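Local coordinates for protein nucleoporin NUP82 (Saccharomyces cerevisiae, PDB 3PBP) that forms a structural part of the yeast nuclear pore complex, interacting with the nucleoporin NUP116 through a region within its N-terminal domain, at residues F112-D117 with V144-D149; N312-V317 with M387-T392. The protein carries 1 engineered substitution. All coordinates share one frame; numbering follows the deposited sequence.

Contact 1 (F112-D117 with V144-D149)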
loop_
_atom_site.group_PDB
_atom_site.type_symbol
_atom_site.label_atom_id
_atom_site.label_comp_id
_atom_site.label_asym_id
_atom_site.label_seq_id
_atom_site.Cartn_x
_atom_site.Cartn_y
_atom_site.Cartn_z
ATOM N N PHE A 112 12.428 -15.034 -14.219
ATOM C CA PHE A 112 12.006 -15.410 -12.868
ATOM C C PHE A 112 10.652 -16.096 -12.850
ATOM O O PHE A 112 9.775 -15.786 -13.670
ATOM C CB PHE A 112 11.951 -14.148 -12.001
ATOM C CG PHE A 112 11.340 -14.352 -10.640
ATOM C CD1 PHE A 112 12.132 -14.717 -9.553
ATOM C CD2 PHE A 112 9.978 -14.134 -10.437
ATOM C CE1 PHE A 112 11.588 -14.859 -8.290
ATOM C CE2 PHE A 112 9.422 -14.275 -9.179
ATOM C CZ PHE A 112 10.235 -14.640 -8.096
ATOM N N HIS A 113 10.484 -17.024 -11.911
ATOM C CA HIS A 113 9.215 -17.720 -11.780
ATOM C C HIS A 113 8.897 -17.967 -10.318
ATOM O O HIS A 113 9.798 -18.149 -9.496
ATOM C CB HIS A 113 9.228 -19.056 -12.508
ATOM C CG HIS A 113 7.958 -19.830 -12.341
ATOM N ND1 HIS A 113 6.847 -19.620 -13.134
ATOM C CD2 HIS A 113 7.601 -20.772 -11.434
ATOM C CE1 HIS A 113 5.863 -20.400 -12.720
ATOM N NE2 HIS A 113 6.294 -21.108 -11.690
ATOM N N TYR A 114 7.609 -17.973 -9.995
ATOM C CA TYR A 114 7.182 -18.202 -8.620
ATOM C C TYR A 114 5.751 -18.724 -8.575
ATOM O O TYR A 114 4.880 -18.257 -9.329
ATOM C CB TYR A 114 7.257 -16.908 -7.815
ATOM C CG TYR A 114 6.640 -17.019 -6.445
ATOM C CD1 TYR A 114 7.348 -17.566 -5.379
ATOM C CD2 TYR A 114 5.319 -16.624 -6.227
ATOM C CE1 TYR A 114 6.756 -17.721 -4.131
ATOM C CE2 TYR A 114 4.714 -16.780 -4.984
ATOM C CZ TYR A 114 5.434 -17.329 -3.941
ATOM O OH TYR A 114 4.813 -17.492 -2.722
ATOM N N SER A 115 5.527 -19.703 -7.694
ATOM C CA SER A 115 4.209 -20.300 -7.483
ATOM C C SER A 115 3.999 -20.338 -5.982
ATOM O O SER A 115 4.946 -20.528 -5.219
ATOM C CB SER A 115 4.142 -21.721 -8.055
ATOM O OG SER A 115 2.841 -22.283 -7.905
ATOM N N ILE A 116 2.763 -20.141 -5.549
ATOM C CA ILE A 116 2.492 -20.147 -4.124
ATOM C C ILE A 116 2.673 -21.557 -3.572
ATOM O O ILE A 116 2.909 -21.747 -2.372
ATOM C CB ILE A 116 1.072 -19.625 -3.826
ATOM C CG1 ILE A 116 0.039 -20.456 -4.572
ATOM C CG2 ILE A 116 0.959 -18.177 -4.255
ATOM C CD1 ILE A 116 -1.374 -19.983 -4.352
ATOM N N ASP A 117 2.585 -22.541 -4.464
ATOM C CA ASP A 117 2.750 -23.940 -4.082
ATOM C C ASP A 117 4.202 -24.215 -3.696
ATOM O O ASP A 117 4.528 -25.291 -3.201
ATOM C CB ASP A 117 2.345 -24.851 -5.242
ATOM C CG ASP A 117 0.981 -24.503 -5.808
ATOM O OD1 ASP A 117 0.003 -24.459 -5.028
ATOM O OD2 ASP A 117 0.885 -24.275 -7.030
ATOM N N VAL A 144 4.524 -8.164 -4.310
ATOM C CA VAL A 144 3.362 -9.035 -4.409
ATOM C C VAL A 144 2.412 -8.946 -3.221
ATOM O O VAL A 144 2.814 -9.166 -2.076
ATOM C CB VAL A 144 3.821 -10.519 -4.597
ATOM C CG1 VAL A 144 2.613 -11.435 -4.728
ATOM C CG2 VAL A 144 4.715 -10.634 -5.833
ATOM N N LEU A 145 1.155 -8.616 -3.500
ATOM C CA LEU A 145 0.127 -8.541 -2.466
ATOM C C LEU A 145 -0.737 -9.806 -2.560
ATOM O O LEU A 145 -1.243 -10.140 -3.641
ATOM C CB LEU A 145 -0.763 -7.310 -2.672
ATOM C CG LEU A 145 -2.026 -7.301 -1.810
ATOM C CD1 LEU A 145 -1.636 -6.975 -0.375
ATOM C CD2 LEU A 145 -3.026 -6.289 -2.336
ATOM N N LYS A 146 -0.904 -10.510 -1.442
ATOM C CA LYS A 146 -1.724 -11.734 -1.434
ATOM C C LYS A 146 -3.061 -11.540 -0.691
ATOM O O LYS A 146 -3.254 -10.523 -0.023
ATOM C CB LYS A 146 -0.926 -12.884 -0.798
ATOM C CG LYS A 146 0.226 -13.384 -1.659
ATOM C CD LYS A 146 1.138 -14.332 -0.892
ATOM C CE LYS A 146 2.214 -14.909 -1.801
ATOM N NZ LYS A 146 3.309 -15.525 -1.019
ATOM N N GLU A 147 -3.984 -12.499 -0.820
ATOM C CA GLU A 147 -5.273 -12.421 -0.120
ATOM C C GLU A 147 -4.972 -12.229 1.359
ATOM O O GLU A 147 -5.777 -11.703 2.127
ATOM C CB GLU A 147 -6.062 -13.704 -0.311
ATOM C CG GLU A 147 -6.520 -13.916 -1.728
ATOM C CD GLU A 147 -7.249 -12.706 -2.272
ATOM O OE1 GLU A 147 -8.091 -12.143 -1.531
ATOM O OE2 GLU A 147 -6.986 -12.320 -3.437
ATOM N N ASP A 148 -3.776 -12.683 1.721
ATOM C CA ASP A 148 -3.193 -12.604 3.054
ATOM C C ASP A 148 -3.221 -11.198 3.642
ATOM O O ASP A 148 -3.335 -11.024 4.854
ATOM C CB ASP A 148 -1.723 -12.976 2.954
ATOM C CG ASP A 148 -1.406 -14.241 3.634
ATOM O OD1 ASP A 148 -2.115 -14.557 4.604
ATOM O OD2 ASP A 148 -0.438 -14.911 3.209
ATOM N N ASP A 149 -3.069 -10.216 2.750
ATOM C CA ASP A 149 -2.954 -8.794 3.075
ATOM C C ASP A 149 -1.459 -8.667 3.361
ATOM O O ASP A 149 -0.959 -7.670 3.872
ATOM C CB ASP A 149 -3.784 -8.398 4.301
ATOM C CG ASP A 149 -5.261 -8.278 3.984
ATOM O OD1 ASP A 149 -5.591 -7.744 2.897
ATOM O OD2 ASP A 149 -6.085 -8.708 4.827
#
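Where two consecutive β-sheet blades of the N-terminal domain pack against each other, Y114 on the edge strand 110-115 meets K146 at the end of strand 141-146. The side chains approach from opposite directions, and K146 NZ donates a hydrogen bond of 3.0 Å to Y114 OH. The angle at K146 NZ between K146 CE and Y114 OH is 110°, close to tetrahedral, consistent with an ammonium N-H directed at the oxygen. K146 leaves its backbone with CG anti to the carbonyl carbon and then runs extended as far as NZ, and together the lysine and the tyrosine span the 13.1 Å between Y114 CA and K146 CA. The tyrosine does its share by placing CG anti to its own nitrogen (chi1 171°), which carries the ring outward from the strand toward the next blade. Side-chain packing between neighbouring four-stranded antiparallel sheets is characteristic of a β-propeller, and here a polar link is set into a buried, mostly apolar seam. I116, just past the strand, adds CG2 at 4.3 Å from K146 CE, a loose apolar touch on the aliphatic part of the lysine; I127 of the second blade packs on I116 as well. Y114 OH is also hydrogen-bonded to E119 OE1, and the nearby carboxylate would probably help offset the positive charge of K146. A phenylalanine in place of Y114 would probably keep the ring packing but leave K146 NZ and E119 without the hydroxyl that each now bonds. F154 meets the tyrosine ring with the planes at about 45°, while I88 touches it from its own blade.

Contact 2 (N312-V317 with M387-T392)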
loop_
_atom_site.group_PDB
_atom_site.type_symbol
_atom_site.label_atom_id
_atom_site.label_comp_id
_atom_site.label_asym_id
_atom_site.label_seq_id
_atom_site.Cartn_x
_atom_site.Cartn_y
_atom_site.Cartn_z
ATOM N N ASN A 312 6.164 16.163 -6.709
ATOM C CA ASN A 312 4.908 16.631 -6.133
ATOM C C ASN A 312 3.759 15.840 -6.779
ATOM O O ASN A 312 3.647 15.768 -8.007
ATOM C CB ASN A 312 4.737 18.144 -6.342
ATOM C CG ASN A 312 5.600 18.975 -5.377
ATOM O OD1 ASN A 312 5.588 18.766 -4.157
ATOM N ND2 ASN A 312 6.342 19.924 -5.926
ATOM N N GLU A 313 2.915 15.242 -5.938
ATOM C CA GLU A 313 1.813 14.406 -6.411
ATOM C C GLU A 313 0.466 14.580 -5.723
ATOM O O GLU A 313 0.343 15.214 -4.669
ATOM C CB GLU A 313 2.200 12.942 -6.258
ATOM C CG GLU A 313 2.779 12.673 -4.884
ATOM C CD GLU A 313 2.818 11.212 -4.533
ATOM O OE1 GLU A 313 3.095 10.395 -5.428
ATOM O OE2 GLU A 313 2.587 10.884 -3.348
ATOM N N ILE A 314 -0.537 13.964 -6.330
ATOM C CA ILE A 314 -1.883 13.986 -5.821
ATOM C C ILE A 314 -2.302 12.537 -5.672
ATOM O O ILE A 314 -2.083 11.725 -6.572
ATOM C CB ILE A 314 -2.837 14.711 -6.794
ATOM C CG1 ILE A 314 -2.571 16.211 -6.748
ATOM C CG2 ILE A 314 -4.294 14.443 -6.422
ATOM C CD1 ILE A 314 -3.336 16.955 -7.788
ATOM N N VAL A 315 -2.883 12.208 -4.526
ATOM C CA VAL A 315 -3.334 10.850 -4.281
ATOM C C VAL A 315 -4.799 10.785 -4.655
ATOM O O VAL A 315 -5.577 11.616 -4.209
ATOM C CB VAL A 315 -3.182 10.458 -2.803
ATOM C CG1 VAL A 315 -3.664 9.032 -2.598
ATOM C CG2 VAL A 315 -1.729 10.599 -2.379
ATOM N N CYS A 316 -5.178 9.817 -5.484
ATOM C CA CYS A 316 -6.569 9.694 -5.885
ATOM C C CYS A 316 -7.173 8.393 -5.384
ATOM O O CYS A 316 -6.560 7.330 -5.511
ATOM C CB CYS A 316 -6.700 9.768 -7.407
ATOM S SG CYS A 316 -8.421 9.603 -8.008
ATOM N N VAL A 317 -8.376 8.484 -4.815
ATOM C CA VAL A 317 -9.079 7.314 -4.296
ATOM C C VAL A 317 -10.505 7.161 -4.853
ATOM O O VAL A 317 -11.259 8.132 -4.938
ATOM C CB VAL A 317 -9.150 7.362 -2.764
ATOM C CG1 VAL A 317 -9.754 6.080 -2.233
ATOM C CG2 VAL A 317 -7.757 7.565 -2.190
HETATM N N MSE A 387 -4.900 19.831 -14.247
HETATM C CA MSE A 387 -3.753 20.715 -14.422
HETATM C C MSE A 387 -4.194 22.176 -14.386
HETATM O O MSE A 387 -3.362 23.086 -14.378
HETATM C CB MSE A 387 -3.037 20.419 -15.743
HETATM C CG MSE A 387 -2.079 19.243 -15.664
HETATM SE SE MSE A 387 -0.695 19.485 -14.289
HETATM C CE MSE A 387 0.630 20.451 -15.335
ATOM N N SER A 388 -5.512 22.382 -14.373
ATOM C CA SER A 388 -6.110 23.714 -14.321
ATOM C C SER A 388 -5.601 24.359 -13.048
ATOM O O SER A 388 -5.107 25.487 -13.061
ATOM C CB SER A 388 -7.639 23.614 -14.255
ATOM O OG SER A 388 -8.126 22.546 -15.061
ATOM N N TRP A 389 -5.714 23.619 -11.948
ATOM C CA TRP A 389 -5.275 24.100 -10.646
ATOM C C TRP A 389 -3.947 23.523 -10.185
ATOM O O TRP A 389 -3.172 24.202 -9.514
ATOM C CB TRP A 389 -6.339 23.810 -9.583
ATOM C CG TRP A 389 -6.865 22.406 -9.578
ATOM C CD1 TRP A 389 -7.967 21.945 -10.232
ATOM C CD2 TRP A 389 -6.355 21.297 -8.820
ATOM N NE1 TRP A 389 -8.186 20.621 -9.924
ATOM C CE2 TRP A 389 -7.209 20.198 -9.060
ATOM C CE3 TRP A 389 -5.258 21.124 -7.959
ATOM C CZ2 TRP A 389 -7.003 18.945 -8.469
ATOM C CZ3 TRP A 389 -5.056 19.878 -7.373
ATOM C CH2 TRP A 389 -5.925 18.808 -7.632
ATOM N N ALA A 390 -3.684 22.274 -10.549
ATOM C CA ALA A 390 -2.451 21.606 -10.141
ATOM C C ALA A 390 -1.186 22.347 -10.541
ATOM O O ALA A 390 -0.223 22.383 -9.783
ATOM C CB ALA A 390 -2.416 20.202 -10.693
ATOM N N SER A 391 -1.189 22.936 -11.733
ATOM C CA SER A 391 -0.028 23.665 -12.227
ATOM C C SER A 391 0.288 24.867 -11.348
ATOM O O SER A 391 1.449 25.200 -11.130
ATOM C CB SER A 391 -0.261 24.112 -13.669
ATOM O OG SER A 391 -1.451 24.864 -13.778
ATOM N N THR A 392 -0.752 25.514 -10.841
ATOM C CA THR A 392 -0.583 26.672 -9.974
ATOM C C THR A 392 -0.148 26.209 -8.592
ATOM O O THR A 392 0.676 26.855 -7.931
ATOM C CB THR A 392 -1.894 27.434 -9.817
ATOM O OG1 THR A 392 -2.400 27.777 -11.112
ATOM C CG2 THR A 392 -1.680 28.688 -8.997
#
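The side chains of I314 and W389 approach from opposite directions, the isoleucine from strand 313-319 and the tryptophan from the first turn of helix 387-399. The terminal methyl CD1 of I314 is directed at the six-membered end of the indole, where CZ3 and CH2 are its nearest ring atoms. It comes in obliquely to the ring, and the modelled separation is too short for two carbons, so the exact spacing is doubtful although the pairing is clear. I314 achieves this reach by an extended branch, with CG1 anti to the carbonyl carbon, which puts CD1 at the far end of the side chain. W389 has its CG between the backbone N and the carbonyl carbon (chi1 49°), and this turn swings the indole off the helix and across to the strand. A390, the next residue, points its CB toward the strand; that methyl lies 4.0 Å above the plane of the W389 ring, toward its rim, and 4.5 Å from I314 CD1. The ring is held further by F386 and F410, whose planes are turned about 25° and 80° from it, and by L326 of strand 323-329, while W389 NE1 bonds weakly to S412 OG. I307 touches both I314 and A390. Inside the helical turn, S391 OG donates a 2.7 Å hydrogen bond to M387 O, nearly in line with the carbonyl; residue 387 is modelled as selenomethionine. The helix connects strands 380-385 and 413-419 of one propeller blade, whereas I314 belongs to the preceding blade. Everything that meets across the two segments is carbon, all of it buried, which implies that helix and strand are held together here by apolar contact and exclusion of water.

In the fold
Contacts 1 and 2 lie on opposite sides of the chain's centre, their own centres 33 Å apart and their nearest atoms about 14 Å apart, with no direct touch. They come in series along the chain and share no sheet. Contact 1 joins the blade ending in strand 110-115 to the one containing strand 141-146; contact 2 joins the sheet containing strand 313-319 to the helix inserted between strands 380-385 and 413-419 of the next blade. Between them the chain passes through strands 182-187 to 215-217 and helices 220-235 and 243-262. Each lies at a different seam between sequence-adjacent blades, one polar and one apolar, within the region that interacts with NUP116.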